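Local coordinates for protein gene product PA4716 (Pseudomonas aeruginosa, PDB 1U0K) that is of unknown function but belongs to the PhzF family and is probably an isomerase, with a fold related to diaminopimelate epimerase, at residues A83-L86 with H87-R90; S111-G115 with S116-A120. All blocks are in the same frame, centred on the assembly; numbering follows the deposited sequence.

In the fold
Both contacts are local, and their centres lie about 10 Å apart on the same side of the chain's centre. Contact 1 comes first and covers the last two turns of helix 78-90. Contact 2 follows after strand 96-101 and is the tip of the hairpin made by strands 106-114 and 117-129. The two meet directly. The ring of Phe118 in contact 2 packs on Ala84, His87 and His88 of contact 1, and Ser111 also touches His87. Strand 267-282 borders both: Leu276 touches Leu85, His88 and Phe118. Helix 78-90 thus packs against the hairpin and strand 267-282, away from the predicted active-site residue Glu48.

Contact 1: A83-L86 with H87-R90; sequences AALL and HHLR
Leu85 and Leu89 touch one turn apart near the C-terminal end of helix 78-90, an alpha helix with regular i to i+4 bonding. This helix connects strands 60-67 and 96-101, which pair in parallel. Four backbone hydrogen bonds hold the two turns. His87 N donates to Ala83 O at 3.1 Å, and His88 N to Ala84 O at 3.0 Å. Leu89 N reaches Leu85 O at 2.9 Å, and Arg90 N reaches Leu86 O at 3.0 Å.

Among the side chains, the apolar contact across the segments is Leu85 with Leu89. Leu85 CG meets Leu89 CD1 at 4.0 Å. Leu85 carries CG trans to its own N (chi1 176°), which brings CD1 near both Leu89 and His88. Leu89 CG also lies 3.4 Å from Leu85 O, the carbonyl oxygen that its own backbone N uses. Trp8 of strand 6-12 touches both leucines, while Leu86 and Ala83 pack on Trp98 of strand 96-101.

The two histidines take different surroundings. His87 is buried against Phe118, with the ring planes about 50° apart, and its NE2 makes a weak hydrogen bond to Asn94 O. His88 is exposed. Within the helix, the ring of His88 meets Leu85 obliquely, with its CD2 4.2 Å from Leu85 CD1.

Contact 2: S111-G115 with S116-A120; sequences SVRAG and SGFYA
Gly117 O is gripped by two donors, Ala114 N at 3.0 Å and a water at 2.8 Å. The backbone N-H comes from above the carbonyl plane, 46° out of it. The same water accepts from Arg113 NH1, in the plane of the guanidinium, and so links the arginine to the turn. Arg113 NE makes a hydrogen bond to Gly92 O.

The arginine runs beside Phe118. Its NH1 lies 3.6 Å from Phe118 CZ, with the guanidinium and ring planes 46° apart. The water also sits over one face of the ring, offset toward the rim.

Val112 and Tyr119 form a hydrogen-bonded pair. Val112 N donates to Tyr119 O and Tyr119 N to Val112 O, each at 2.9 Å. On that face of the sheet, Val112 CG2 packs on Tyr119 CB at 3.7 Å. Ala114 CB lies next to the same tyrosine. A chi1 of -171° sets CG of Tyr119 beside its own carbonyl carbon; the ring leads away from Val112, and Tyr119 OH is hydrogen-bonded to Asp259 OD2.

A hydrogen bond from Gly117 N to Ala114 O closes the turn. Gly115 takes the positive phi of the first central position. This is a two-residue antiparallel beta hairpin, closed by a type II' turn from Ala114 to Gly117.

Contact 1: A83-L86 with H87-R90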
ATOM      1  N   ALA A  83     -14.576   8.778 -13.959  1.00  9.42           N
ATOM      2  CA  ALA A  83     -15.154   9.175 -15.246  1.00  9.64           C
ATOM      3  C   ALA A  83     -14.956   8.089 -16.302  1.00 10.00           C
ATOM      4  O   ALA A  83     -15.874   7.764 -17.048  1.00  9.99           O
ATOM      5  CB  ALA A  83     -14.575  10.513 -15.714  1.00 10.11           C
ATOM      6  N   ALA A  84     -13.755   7.536 -16.361  1.00  9.74           N
ATOM      7  CA  ALA A  84     -13.439   6.495 -17.323  1.00  9.95           C
ATOM      8  C   ALA A  84     -14.285   5.246 -17.085  1.00  9.99           C
ATOM      9  O   ALA A  84     -14.804   4.645 -18.032  1.00 10.38           O
ATOM     10  CB  ALA A  84     -11.964   6.154 -17.260  1.00 10.07           C
ATOM     11  N   LEU A  85     -14.427   4.865 -15.818  1.00  9.65           N
ATOM     12  CA  LEU A  85     -15.210   3.700 -15.466  1.00  9.47           C
ATOM     13  C   LEU A  85     -16.676   3.923 -15.809  1.00 10.07           C
ATOM     14  O   LEU A  85     -17.315   3.033 -16.352  1.00  9.76           O
ATOM     15  CB  LEU A  85     -15.041   3.316 -13.987  1.00  9.71           C
ATOM     16  CG  LEU A  85     -15.941   2.147 -13.577  1.00 10.63           C
ATOM     17  CD1 LEU A  85     -15.540   0.874 -14.319  1.00 11.81           C
ATOM     18  CD2 LEU A  85     -15.941   1.934 -12.093  1.00 12.52           C
ATOM     19  N   LEU A  86     -17.211   5.105 -15.509  1.00  9.56           N
ATOM     20  CA  LEU A  86     -18.609   5.394 -15.833  1.00 10.27           C
ATOM     21  C   LEU A  86     -18.860   5.311 -17.340  1.00 10.63           C
ATOM     22  O   LEU A  86     -19.912   4.848 -17.754  1.00 10.71           O
ATOM     23  CB  LEU A  86     -19.017   6.757 -15.286  1.00 10.12           C
ATOM     24  CG  LEU A  86     -19.080   6.837 -13.762  1.00 11.05           C
ATOM     25  CD1 LEU A  86     -19.268   8.279 -13.326  1.00 12.31           C
ATOM     26  CD2 LEU A  86     -20.189   5.990 -13.189  1.00 11.67           C
ATOM     27  N   HIS A  87     -17.893   5.743 -18.136  1.00 11.43           N
ATOM     28  CA  HIS A  87     -17.965   5.646 -19.605  1.00 12.12           C
ATOM     29  C   HIS A  87     -17.973   4.175 -20.023  1.00 12.42           C
ATOM     30  O   HIS A  87     -18.784   3.756 -20.855  1.00 12.60           O
ATOM     31  CB  HIS A  87     -16.772   6.376 -20.214  1.00 12.84           C
ATOM     32  CG  HIS A  87     -16.926   6.765 -21.655  1.00 12.87           C
ATOM     33  ND1 HIS A  87     -17.562   5.985 -22.597  1.00 15.75           N
ATOM     34  CD2 HIS A  87     -16.467   7.852 -22.318  1.00 11.80           C
ATOM     35  CE1 HIS A  87     -17.502   6.591 -23.773  1.00 13.09           C
ATOM     36  NE2 HIS A  87     -16.845   7.727 -23.627  1.00 15.28           N
ATOM     37  N   HIS A  88     -17.097   3.382 -19.423  1.00 12.59           N
ATOM     38  CA  HIS A  88     -17.072   1.933 -19.678  1.00 12.93           C
ATOM     39  C   HIS A  88     -18.420   1.258 -19.382  1.00 13.54           C
ATOM     40  O   HIS A  88     -18.911   0.456 -20.180  1.00 13.73           O
ATOM     41  CB  HIS A  88     -15.951   1.286 -18.849  1.00 12.70           C
ATOM     42  CG  HIS A  88     -15.947  -0.210 -18.896  1.00 13.56           C
ATOM     43  ND1 HIS A  88     -15.660  -0.920 -20.042  1.00 15.77           N
ATOM     44  CD2 HIS A  88     -16.208  -1.128 -17.939  1.00 14.46           C
ATOM     45  CE1 HIS A  88     -15.735  -2.214 -19.782  1.00 16.46           C
ATOM     46  NE2 HIS A  88     -16.073  -2.368 -18.515  1.00 15.84           N
ATOM     47  N   LEU A  89     -19.027   1.601 -18.251  1.00 14.28           N
ATOM     48  CA  LEU A  89     -20.298   1.018 -17.833  1.00 15.35           C
ATOM     49  C   LEU A  89     -21.474   1.479 -18.700  1.00 16.70           C
ATOM     50  O   LEU A  89     -22.349   0.684 -19.012  1.00 17.48           O
ATOM     51  CB  LEU A  89     -20.576   1.331 -16.362  1.00 15.22           C
ATOM     52  CG  LEU A  89     -19.594   0.676 -15.386  1.00 15.25           C
ATOM     53  CD1 LEU A  89     -19.848   1.199 -13.973  1.00 16.46           C
ATOM     54  CD2 LEU A  89     -19.690  -0.838 -15.433  1.00 16.56           C
ATOM     55  N   ARG A  90     -21.482   2.745 -19.106  1.00 18.53           N
ATOM     56  CA  ARG A  90     -22.603   3.283 -19.883  1.00 20.78           C
ATOM     57  C   ARG A  90     -22.536   2.820 -21.341  1.00 21.98           C
ATOM     58  O   ARG A  90     -23.564   2.529 -21.953  1.00 22.45           O
ATOM     59  CB  ARG A  90     -22.609   4.809 -19.833  1.00 21.46           C
ATOM     60  CG  ARG A  90     -23.817   5.467 -20.524  1.00 23.92           C
ATOM     61  CD  ARG A  90     -23.773   6.990 -20.485  1.00 28.45           C
ATOM     62  NE  ARG A  90     -25.088   7.616 -20.660  1.00 31.83           N
ATOM     63  CZ  ARG A  90     -25.751   7.687 -21.811  1.00 35.13           C
ATOM     64  NH1 ARG A  90     -25.242   7.186 -22.935  1.00 36.68           N
ATOM     65  NH2 ARG A  90     -26.940   8.284 -21.842  1.00 35.94           N
TER

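Contact 2: S111-G115 with S116-A120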
ATOM      1  N   SER A 111     -15.084  12.441 -20.775  1.00 14.74           N
ATOM      2  CA  SER A 111     -14.294  11.289 -21.141  1.00 14.53           C
ATOM      3  C   SER A 111     -14.515  10.898 -22.589  1.00 15.39           C
ATOM      4  O   SER A 111     -15.610  11.029 -23.118  1.00 15.52           O
ATOM      5  CB  SER A 111     -14.628  10.105 -20.235  1.00 14.25           C
ATOM      6  OG  SER A 111     -16.004   9.794 -20.311  1.00 14.04           O
ATOM      7  N   VAL A 112     -13.456  10.391 -23.207  1.00 15.99           N
ATOM      8  CA  VAL A 112     -13.509   9.830 -24.547  1.00 16.85           C
ATOM      9  C   VAL A 112     -12.787   8.487 -24.560  1.00 17.21           C
ATOM     10  O   VAL A 112     -11.923   8.219 -23.726  1.00 16.68           O
ATOM     11  CB  VAL A 112     -12.862  10.780 -25.583  1.00 17.36           C
ATOM     12  CG1 VAL A 112     -13.652  12.086 -25.689  1.00 18.45           C
ATOM     13  CG2 VAL A 112     -11.405  11.070 -25.234  1.00 17.30           C
ATOM     14  N   ARG A 113     -13.159   7.630 -25.494  1.00 18.06           N
ATOM     15  CA  ARG A 113     -12.414   6.406 -25.725  1.00 19.18           C
ATOM     16  C   ARG A 113     -11.076   6.749 -26.363  1.00 20.18           C
ATOM     17  O   ARG A 113     -10.978   7.679 -27.173  1.00 20.50           O
ATOM     18  CB  ARG A 113     -13.214   5.459 -26.619  1.00 19.53           C
ATOM     19  CG  ARG A 113     -14.502   5.000 -25.995  1.00 20.78           C
ATOM     20  CD  ARG A 113     -15.196   3.894 -26.756  1.00 22.30           C
ATOM     21  NE  ARG A 113     -16.452   3.525 -26.115  1.00 23.27           N
ATOM     22  CZ  ARG A 113     -16.564   2.701 -25.074  1.00 24.81           C
ATOM     23  NH1 ARG A 113     -15.494   2.112 -24.542  1.00 25.27           N
ATOM     24  NH2 ARG A 113     -17.764   2.442 -24.573  1.00 26.12           N
ATOM     25  N   ALA A 114     -10.045   6.011 -25.976  1.00 20.44           N
ATOM     26  CA  ALA A 114      -8.700   6.219 -26.490  1.00 21.35           C
ATOM     27  C   ALA A 114      -7.949   4.901 -26.453  1.00 22.33           C
ATOM     28  O   ALA A 114      -7.521   4.456 -25.391  1.00 21.96           O
ATOM     29  CB  ALA A 114      -7.966   7.269 -25.671  1.00 21.43           C
ATOM     30  N   GLY A 115      -7.805   4.278 -27.617  1.00 23.38           N
ATOM     31  CA  GLY A 115      -7.083   3.024 -27.738  1.00 24.14           C
ATOM     32  C   GLY A 115      -7.711   1.934 -26.895  1.00 24.55           C
ATOM     33  O   GLY A 115      -8.904   1.664 -27.017  1.00 25.75           O
ATOM     34  N   SER A 116      -6.904   1.339 -26.016  1.00 24.73           N
ATOM     35  CA  SER A 116      -7.347   0.264 -25.124  1.00 24.28           C
ATOM     36  C   SER A 116      -8.165   0.780 -23.926  1.00 23.17           C
ATOM     37  O   SER A 116      -8.822  -0.006 -23.213  1.00 24.39           O
ATOM     38  CB  SER A 116      -6.136  -0.534 -24.615  1.00 24.50           C
ATOM     39  OG  SER A 116      -5.146   0.314 -24.029  1.00 26.33           O
ATOM     40  N   GLY A 117      -8.127   2.088 -23.697  1.00 20.63           N
ATOM     41  CA  GLY A 117      -8.810   2.667 -22.556  1.00 18.71           C
ATOM     42  C   GLY A 117      -9.541   3.953 -22.866  1.00 16.86           C
ATOM     43  O   GLY A 117     -10.355   4.013 -23.793  1.00 16.79           O
ATOM     44  N   PHE A 118      -9.261   4.968 -22.058  1.00 14.94           N
ATOM     45  CA  PHE A 118      -9.985   6.231 -22.075  1.00 14.31           C
ATOM     46  C   PHE A 118      -9.035   7.401 -21.878  1.00 14.15           C
ATOM     47  O   PHE A 118      -7.906   7.237 -21.428  1.00 13.68           O
ATOM     48  CB  PHE A 118     -11.049   6.256 -20.958  1.00 13.98           C
ATOM     49  CG  PHE A 118     -12.073   5.164 -21.085  1.00 12.72           C
ATOM     50  CD1 PHE A 118     -11.828   3.898 -20.568  1.00 13.33           C
ATOM     51  CD2 PHE A 118     -13.262   5.385 -21.765  1.00 13.93           C
ATOM     52  CE1 PHE A 118     -12.755   2.874 -20.735  1.00 13.56           C
ATOM     53  CE2 PHE A 118     -14.192   4.376 -21.921  1.00 14.69           C
ATOM     54  CZ  PHE A 118     -13.939   3.116 -21.401  1.00 14.56           C
ATOM     55  N   TYR A 119      -9.500   8.578 -22.265  1.00 14.47           N
ATOM     56  CA  TYR A 119      -8.896   9.835 -21.860  1.00 14.80           C
ATOM     57  C   TYR A 119      -9.965  10.590 -21.097  1.00 14.92           C
ATOM     58  O   TYR A 119     -11.078  10.752 -21.586  1.00 14.86           O
ATOM     59  CB  TYR A 119      -8.434  10.667 -23.066  1.00 15.22           C
ATOM     60  CG  TYR A 119      -7.629  11.868 -22.645  1.00 16.55           C
ATOM     61  CD1 TYR A 119      -6.270  11.763 -22.417  1.00 17.78           C
ATOM     62  CD2 TYR A 119      -8.238  13.098 -22.443  1.00 17.85           C
ATOM     63  CE1 TYR A 119      -5.529  12.861 -22.011  1.00 18.24           C
ATOM     64  CE2 TYR A 119      -7.511  14.200 -22.028  1.00 18.54           C
ATOM     65  CZ  TYR A 119      -6.159  14.074 -21.812  1.00 19.94           C
ATOM     66  OH  TYR A 119      -5.449  15.177 -21.405  1.00 20.95           O
ATOM     67  N   ALA A 120      -9.621  11.059 -19.905  1.00 14.24           N
ATOM     68  CA  ALA A 120     -10.542  11.795 -19.065  1.00 14.80           C
ATOM     69  C   ALA A 120      -9.945  13.134 -18.653  1.00 15.46           C
ATOM     70  O   ALA A 120      -8.736  13.259 -18.466  1.00 14.63           O
ATOM     71  CB  ALA A 120     -10.900  10.975 -17.842  1.00 14.69           C
TER
HETATM   72  O   HOH W   1     -12.278   2.248 -24.728  1.00 27.87           O